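Local coordinates for protein L-tyrosine isonitrile synthase (Pseudomonas aeruginosa, PDB 3E59) that converts L-tyrosine into its isonitrile derivative, taking the isonitrile carbon from C2 of ribulose 5-phosphate, in the biosynthesis of paerucumarin, at residues 183-186 with 187-191; 196-199 with 200-204; 267-270 with 271-275. All coordinates share one frame; numbering follows the deposited sequence.

How the contacts relate
Contacts 1 and 2 sit on consecutive helices, 182-189 and 193-210, with centres about 13 Å apart, and they touch directly. Leu190 CD2 lies 3.6 Å from Leu196 CD2, and Leu189 CD1 comes within 3.8 Å of Tyr199 CD2, so the residues around Leu189 and Leu190 pack on Leu196 and Tyr199; helix 219-247 backs both. Contact 3 belongs to the loop that leaves the edge strand 265-267 of the parallel sheet. Its centre is about 18 Å from that of contact 2, without touching it, and about 27 Å from that of contact 1. A phosphate ion, probably from the crystallisation liquor, lies about 5 Å from the side chain of Leu198 in contact 2.

Contact 1 (183-186 with 187-191)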
loop_
_atom_site.group_PDB
_atom_site.type_symbol
_atom_site.label_atom_id
_atom_site.label_comp_id
_atom_site.label_asym_id
_atom_site.label_seq_id
_atom_site.Cartn_x
_atom_site.Cartn_y
_atom_site.Cartn_z
ATOM N N GLU A 183 17.392 5.394 -15.758
ATOM C CA GLU A 183 17.636 6.773 -16.194
ATOM C C GLU A 183 16.324 7.539 -16.385
ATOM O O GLU A 183 16.208 8.705 -16.015
ATOM C CB GLU A 183 18.455 6.801 -17.497
ATOM C CG GLU A 183 19.814 6.102 -17.430
ATOM C CD GLU A 183 19.713 4.573 -17.339
ATOM O OE1 GLU A 183 18.845 3.971 -18.019
ATOM O OE2 GLU A 183 20.511 3.974 -16.578
ATOM N N SER A 184 15.328 6.882 -16.959
ATOM C CA SER A 184 14.026 7.521 -17.133
ATOM C C SER A 184 13.201 7.595 -15.827
ATOM O O SER A 184 12.428 8.528 -15.641
ATOM C CB SER A 184 13.238 6.847 -18.262
ATOM O OG SER A 184 11.890 6.670 -17.866
ATOM N N ILE A 185 13.342 6.616 -14.941
ATOM C CA ILE A 185 12.671 6.694 -13.624
ATOM C C ILE A 185 13.164 7.942 -12.897
ATOM O O ILE A 185 12.373 8.732 -12.380
ATOM C CB ILE A 185 12.926 5.435 -12.754
ATOM C CG1 ILE A 185 12.334 4.187 -13.432
ATOM C CG2 ILE A 185 12.375 5.618 -11.319
ATOM C CD1 ILE A 185 10.810 4.170 -13.531
ATOM N N ARG A 186 14.480 8.124 -12.902
ATOM C CA ARG A 186 15.114 9.279 -12.289
ATOM C C ARG A 186 14.640 10.611 -12.882
ATOM O O ARG A 186 14.345 11.539 -12.141
ATOM C CB ARG A 186 16.636 9.155 -12.391
ATOM C CG ARG A 186 17.383 10.369 -11.840
ATOM C CD ARG A 186 18.870 10.103 -11.715
ATOM N NE ARG A 186 19.608 11.364 -11.775
ATOM C CZ ARG A 186 19.770 12.174 -10.739
ATOM N NH1 ARG A 186 19.261 11.850 -9.552
ATOM N NH2 ARG A 186 20.440 13.299 -10.891
ATOM N N GLU A 187 14.581 10.707 -14.212
ATOM C CA GLU A 187 14.139 11.941 -14.887
ATOM C C GLU A 187 12.713 12.337 -14.471
ATOM O O GLU A 187 12.439 13.517 -14.203
ATOM C CB GLU A 187 14.279 11.822 -16.421
ATOM C CG GLU A 187 13.739 13.033 -17.205
ATOM C CD GLU A 187 14.248 13.114 -18.650
ATOM O OE1 GLU A 187 14.733 12.088 -19.200
ATOM O OE2 GLU A 187 14.156 14.221 -19.241
ATOM N N THR A 188 11.826 11.343 -14.409
ATOM C CA THR A 188 10.450 11.515 -13.930
ATOM C C THR A 188 10.375 11.992 -12.463
ATOM O O THR A 188 9.653 12.940 -12.157
ATOM C CB THR A 188 9.624 10.202 -14.108
ATOM O OG1 THR A 188 9.760 9.730 -15.455
ATOM C CG2 THR A 188 8.142 10.415 -13.804
ATOM N N LEU A 189 11.114 11.346 -11.567
ATOM C CA LEU A 189 11.129 11.755 -10.138
ATOM C C LEU A 189 11.577 13.206 -9.982
ATOM O O LEU A 189 10.993 13.958 -9.208
ATOM C CB LEU A 189 11.998 10.810 -9.269
ATOM C CG LEU A 189 11.555 9.336 -9.202
ATOM C CD1 LEU A 189 12.620 8.406 -8.557
ATOM C CD2 LEU A 189 10.197 9.198 -8.510
ATOM N N LEU A 190 12.592 13.600 -10.748
ATOM C CA LEU A 190 13.139 14.964 -10.687
ATOM C C LEU A 190 12.258 16.037 -11.358
ATOM O O LEU A 190 12.552 17.233 -11.255
ATOM C CB LEU A 190 14.555 15.024 -11.281
ATOM C CG LEU A 190 15.768 14.265 -10.718
ATOM C CD1 LEU A 190 16.943 15.223 -10.587
ATOM C CD2 LEU A 190 15.529 13.554 -9.393
ATOM N N ALA A 191 11.189 15.609 -12.032
ATOM C CA ALA A 191 10.328 16.520 -12.789
ATOM C C ALA A 191 9.277 17.215 -11.951
ATOM O O ALA A 191 8.669 18.186 -12.407
ATOM C CB ALA A 191 9.670 15.793 -13.980
#
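Ser184 O receives two hydrogen bonds from a single residue one turn further on, Thr188. The hydroxyl Thr188 OG1 donates to Ser184 O over 2.9 Å, and Thr188 N donates to the same oxygen over 3.1 Å with a nearly straight N-H...O angle of 168°. The two donors arrive from opposite faces of the carbonyl plane, each tilted moderately from it. This is possible because OG1 lies beside the backbone N of Thr188 and anti to its carbonyl carbon (chi1 -51°), which turns the hydroxyl back toward the preceding turn. Around this doubly used acceptor runs the ordinary i to i+4 ladder of an alpha-helix: Glu187 N bonds to Glu183 O, Leu189 N to Ile185 O, and Leu190 N to Arg186 O at 3.0 Å.

The Thr188 side chain thus bonds to the carbonyl four residues earlier, as threonine and serine commonly do in alpha-helices, here in helix 182-189, which leads into helix 193-210. Beyond the polar atoms, two side-chain pairs with the same four-residue spacing complete the contact. Ile185 and Leu189 lie side by side and point the same way, with Ile185 CG2 3.9 Å from Leu189 CD1. Both are buried, and both also touch Trp238 of helix 219-247, so this pair forms the inner side of the helix.

Arg186 runs out as an extended chain, and Leu190 crosses it. The methyl Leu190 CD1 sits over one face of the guanidinium, displaced toward the rim and 4.0 Å from Arg186 NH2, while Leu190 CD2 lies 4.1 Å from Arg186 NH1. The polar end of this arginine is held elsewhere, through a hydrogen bond between Arg186 NH1 and Tyr231 OH.

Contact 2 (196-199 with 200-204); sequences LLLY and RAITR
With chi1 at -179°, Tyr199 has its CG beside its own carbonyl carbon, which leaves the ring lying obliquely across the Thr203 side chain. Thr203 answers with chi1 -57°, which sets OG1 beside its own backbone N and leans it back over the preceding turn. The hydroxyl thus stands 3.8 Å above the plane of the Tyr199 ring, over its centre, and at the same time donates to Tyr199 O at 2.7 Å, a bond to the carbonyl four residues earlier that is common for threonine within alpha-helices. Thr203 N bonds to that carbonyl from the other face of its plane (3.0 Å), whereas OG1 comes in from above, 36° out of the plane.

On a neighbouring face of the helix, Leu198 and Ile202 run side by side in the same direction, Leu198 CD1 lying 3.8 Å from Ile202 CG1; both also touch Ile234 of helix 219-247. The backbone bond from Ile202 N to Leu198 O links the same two residues.

Tyr199 is probably held by its stack on Tyr231 and by the bond of its OH to Lys227 O. Because Thr203 OG1 donates to the Tyr199 carbonyl, its closeness to the ring is packing and not an O-H...pi bond.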
loop_
_atom_site.group_PDB
_atom_site.type_symbol
_atom_site.label_atom_id
_atom_site.label_comp_id
_atom_site.label_asym_id
_atom_site.label_seq_id
_atom_site.Cartn_x
_atom_site.Cartn_y
_atom_site.Cartn_z
ATOM N N LEU A 196 9.942 13.989 -6.138
ATOM C CA LEU A 196 11.024 14.044 -5.151
ATOM C C LEU A 196 10.573 13.640 -3.743
ATOM O O LEU A 196 11.351 13.055 -2.985
ATOM C CB LEU A 196 11.698 15.407 -5.147
ATOM C CG LEU A 196 12.547 15.737 -6.383
ATOM C CD1 LEU A 196 13.084 17.130 -6.253
ATOM C CD2 LEU A 196 13.695 14.758 -6.561
ATOM N N LEU A 197 9.321 13.953 -3.409
ATOM C CA LEU A 197 8.736 13.588 -2.125
ATOM C C LEU A 197 8.616 12.084 -2.020
ATOM O O LEU A 197 8.900 11.524 -0.969
ATOM C CB LEU A 197 7.370 14.277 -1.883
ATOM C CG LEU A 197 7.368 15.792 -1.601
ATOM C CD1 LEU A 197 5.948 16.321 -1.410
ATOM C CD2 LEU A 197 8.242 16.149 -0.385
ATOM N N LEU A 198 8.210 11.442 -3.121
ATOM C CA LEU A 198 8.179 9.986 -3.218
ATOM C C LEU A 198 9.566 9.377 -3.082
ATOM O O LEU A 198 9.778 8.490 -2.264
ATOM C CB LEU A 198 7.543 9.535 -4.545
ATOM C CG LEU A 198 7.486 8.018 -4.764
ATOM C CD1 LEU A 198 6.610 7.322 -3.730
ATOM C CD2 LEU A 198 7.032 7.672 -6.196
ATOM N N TYR A 199 10.503 9.833 -3.905
ATOM C CA TYR A 199 11.874 9.353 -3.820
ATOM C C TYR A 199 12.414 9.405 -2.359
ATOM O O TYR A 199 12.994 8.432 -1.874
ATOM C CB TYR A 199 12.788 10.116 -4.809
ATOM C CG TYR A 199 14.220 9.626 -4.773
ATOM C CD1 TYR A 199 15.228 10.405 -4.205
ATOM C CD2 TYR A 199 14.559 8.353 -5.259
ATOM C CE1 TYR A 199 16.530 9.945 -4.142
ATOM C CE2 TYR A 199 15.866 7.887 -5.195
ATOM C CZ TYR A 199 16.838 8.682 -4.638
ATOM O OH TYR A 199 18.140 8.235 -4.575
ATOM N N ARG A 200 12.203 10.525 -1.670
ATOM C CA ARG A 200 12.654 10.680 -0.269
ATOM C C ARG A 200 11.996 9.682 0.678
ATOM O O ARG A 200 12.653 9.148 1.581
ATOM C CB ARG A 200 12.509 12.140 0.241
ATOM C CG ARG A 200 12.894 12.349 1.743
ATOM C CD ARG A 200 13.563 13.697 2.049
ATOM N NE ARG A 200 12.648 14.673 2.652
ATOM C CZ ARG A 200 12.820 15.288 3.831
ATOM N NH1 ARG A 200 13.880 15.048 4.596
ATOM N NH2 ARG A 200 11.911 16.163 4.247
ATOM N N ALA A 201 10.711 9.416 0.461
ATOM C CA ALA A 201 9.959 8.506 1.317
ATOM C C ALA A 201 10.386 7.050 1.142
ATOM O O ALA A 201 10.607 6.319 2.127
ATOM C CB ALA A 201 8.486 8.651 1.053
ATOM N N ILE A 202 10.510 6.631 -0.114
ATOM C CA ILE A 202 10.971 5.286 -0.431
ATOM C C ILE A 202 12.398 5.052 0.076
ATOM O O ILE A 202 12.710 3.968 0.554
ATOM C CB ILE A 202 10.871 4.973 -1.946
ATOM C CG1 ILE A 202 9.419 5.151 -2.458
ATOM C CG2 ILE A 202 11.423 3.567 -2.249
ATOM C CD1 ILE A 202 8.297 4.392 -1.646
ATOM N N THR A 203 13.257 6.061 -0.039
ATOM C CA THR A 203 14.610 5.992 0.533
ATOM C C THR A 203 14.511 5.748 2.044
ATOM O O THR A 203 15.202 4.887 2.590
ATOM C CB THR A 203 15.413 7.273 0.247
ATOM O OG1 THR A 203 15.472 7.496 -1.169
ATOM C CG2 THR A 203 16.845 7.165 0.795
ATOM N N ARG A 204 13.619 6.478 2.705
ATOM C CA ARG A 204 13.463 6.335 4.148
ATOM C C ARG A 204 13.021 4.936 4.584
ATOM O O ARG A 204 13.532 4.432 5.587
ATOM C CB ARG A 204 12.551 7.423 4.733
ATOM C CG ARG A 204 12.553 7.453 6.269
ATOM C CD ARG A 204 11.668 8.551 6.840
ATOM N NE ARG A 204 10.249 8.321 6.558
ATOM C CZ ARG A 204 9.558 8.957 5.610
ATOM N NH1 ARG A 204 10.163 9.865 4.847
ATOM N NH2 ARG A 204 8.268 8.686 5.421
#

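Contact 3 (267-270 with 271-275)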
loop_
_atom_site.group_PDB
_atom_site.type_symbol
_atom_site.label_atom_id
_atom_site.label_comp_id
_atom_site.label_asym_id
_atom_site.label_seq_id
_atom_site.Cartn_x
_atom_site.Cartn_y
_atom_site.Cartn_z
ATOM N N GLY A 267 -4.467 8.059 -2.902
ATOM C CA GLY A 267 -3.926 7.527 -1.636
ATOM C C GLY A 267 -4.993 7.392 -0.564
ATOM O O GLY A 267 -5.794 8.303 -0.352
ATOM N N ILE A 268 -5.013 6.252 0.116
ATOM C CA ILE A 268 -6.072 5.967 1.091
ATOM C C ILE A 268 -5.512 5.364 2.383
ATOM O O ILE A 268 -4.602 4.518 2.356
ATOM C CB ILE A 268 -7.195 5.052 0.470
ATOM C CG1 ILE A 268 -8.418 4.974 1.390
ATOM C CG2 ILE A 268 -6.654 3.647 0.120
ATOM C CD1 ILE A 268 -9.707 4.628 0.669
ATOM N N HIS A 269 -6.061 5.820 3.510
ATOM C CA HIS A 269 -5.717 5.296 4.822
ATOM C C HIS A 269 -6.587 4.102 5.165
ATOM O O HIS A 269 -7.716 3.978 4.674
ATOM C CB HIS A 269 -5.839 6.376 5.896
ATOM C CG HIS A 269 -4.676 7.322 5.944
ATOM N ND1 HIS A 269 -3.435 6.955 6.425
ATOM C CD2 HIS A 269 -4.580 8.636 5.625
ATOM C CE1 HIS A 269 -2.618 7.993 6.379
ATOM N NE2 HIS A 269 -3.292 9.029 5.911
ATOM N N MET A 270 -6.039 3.212 5.981
ATOM C CA MET A 270 -6.721 1.969 6.371
ATOM C C MET A 270 -6.860 1.799 7.897
ATOM O O MET A 270 -7.577 0.909 8.361
ATOM C CB MET A 270 -5.992 0.758 5.781
ATOM C CG MET A 270 -5.933 0.701 4.260
ATOM S SD MET A 270 -4.995 -0.720 3.712
ATOM C CE MET A 270 -3.369 -0.336 4.379
ATOM N N MET A 271 -6.149 2.629 8.658
ATOM C CA MET A 271 -6.239 2.724 10.130
ATOM C C MET A 271 -5.851 4.153 10.445
ATOM O O MET A 271 -5.082 4.753 9.684
ATOM C CB MET A 271 -5.202 1.844 10.822
ATOM C CG MET A 271 -5.491 0.370 10.847
ATOM S SD MET A 271 -4.124 -0.528 11.610
ATOM C CE MET A 271 -4.320 -0.081 13.324
ATOM N N PRO A 272 -6.369 4.715 11.560
ATOM C CA PRO A 272 -5.867 6.013 11.991
ATOM C C PRO A 272 -4.344 5.985 12.194
ATOM O O PRO A 272 -3.807 5.030 12.761
ATOM C CB PRO A 272 -6.595 6.239 13.316
ATOM C CG PRO A 272 -7.888 5.448 13.166
ATOM C CD PRO A 272 -7.447 4.217 12.442
ATOM N N THR A 273 -3.665 7.019 11.704
ATOM C CA THR A 273 -2.214 7.164 11.860
ATOM C C THR A 273 -1.786 8.613 11.638
ATOM O O THR A 273 -2.392 9.335 10.839
ATOM C CB THR A 273 -1.421 6.178 10.937
ATOM O OG1 THR A 273 -0.022 6.227 11.244
ATOM C CG2 THR A 273 -1.623 6.474 9.460
ATOM N N ARG A 274 -0.741 9.031 12.351
ATOM C CA ARG A 274 -0.150 10.362 12.203
ATOM C C ARG A 274 0.689 10.495 10.921
ATOM O O ARG A 274 0.759 11.572 10.337
ATOM C CB ARG A 274 0.745 10.669 13.412
ATOM N N ASP A 275 1.331 9.402 10.512
ATOM C CA ASP A 275 2.231 9.388 9.371
ATOM C C ASP A 275 1.497 8.897 8.134
ATOM O O ASP A 275 1.091 7.733 8.071
ATOM C CB ASP A 275 3.445 8.506 9.671
ATOM C CG ASP A 275 4.441 8.436 8.518
ATOM O OD1 ASP A 275 4.263 9.112 7.469
ATOM O OD2 ASP A 275 5.418 7.671 8.659
HETATM O O HOH W 1 -3.476 4.398 7.542
#
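His269 and Thr273 meet by van der Waals contact across a bend in the irregular loop after strand 265-267. The methyl Thr273 CG2 rests 3.6 Å from both His269 ND1 and His269 CE1, and the two side chains cross at about a right angle. In Thr273, chi1 of -172° places CG2 between the backbone N and the carbonyl carbon, against the imidazole, while OG1 bonds to Leu294 O.

Polar links across the bend pass through a water. It lies in the plane of the imidazole at the ring edge, 2.8 Å from His269 ND1, accepts a 3.2 Å hydrogen bond from Met270 N and donates one of 2.7 Å to Met271 O. Three consecutive residues thereby share one solvent molecule.

Further packing is made by the methionines, Met270 and Met271, whose side chains reach helix 84-103 at Ser89. They join this loop to a helix distant in sequence.

The second ring nitrogen, NE2, is hydrogen-bonded to Asp276 OD1. Held at NE2 by the carboxylate and at ND1 by the water, the ring probably has its rotation limited, and the same water ties it to the backbone at Met270 N and Met271 O.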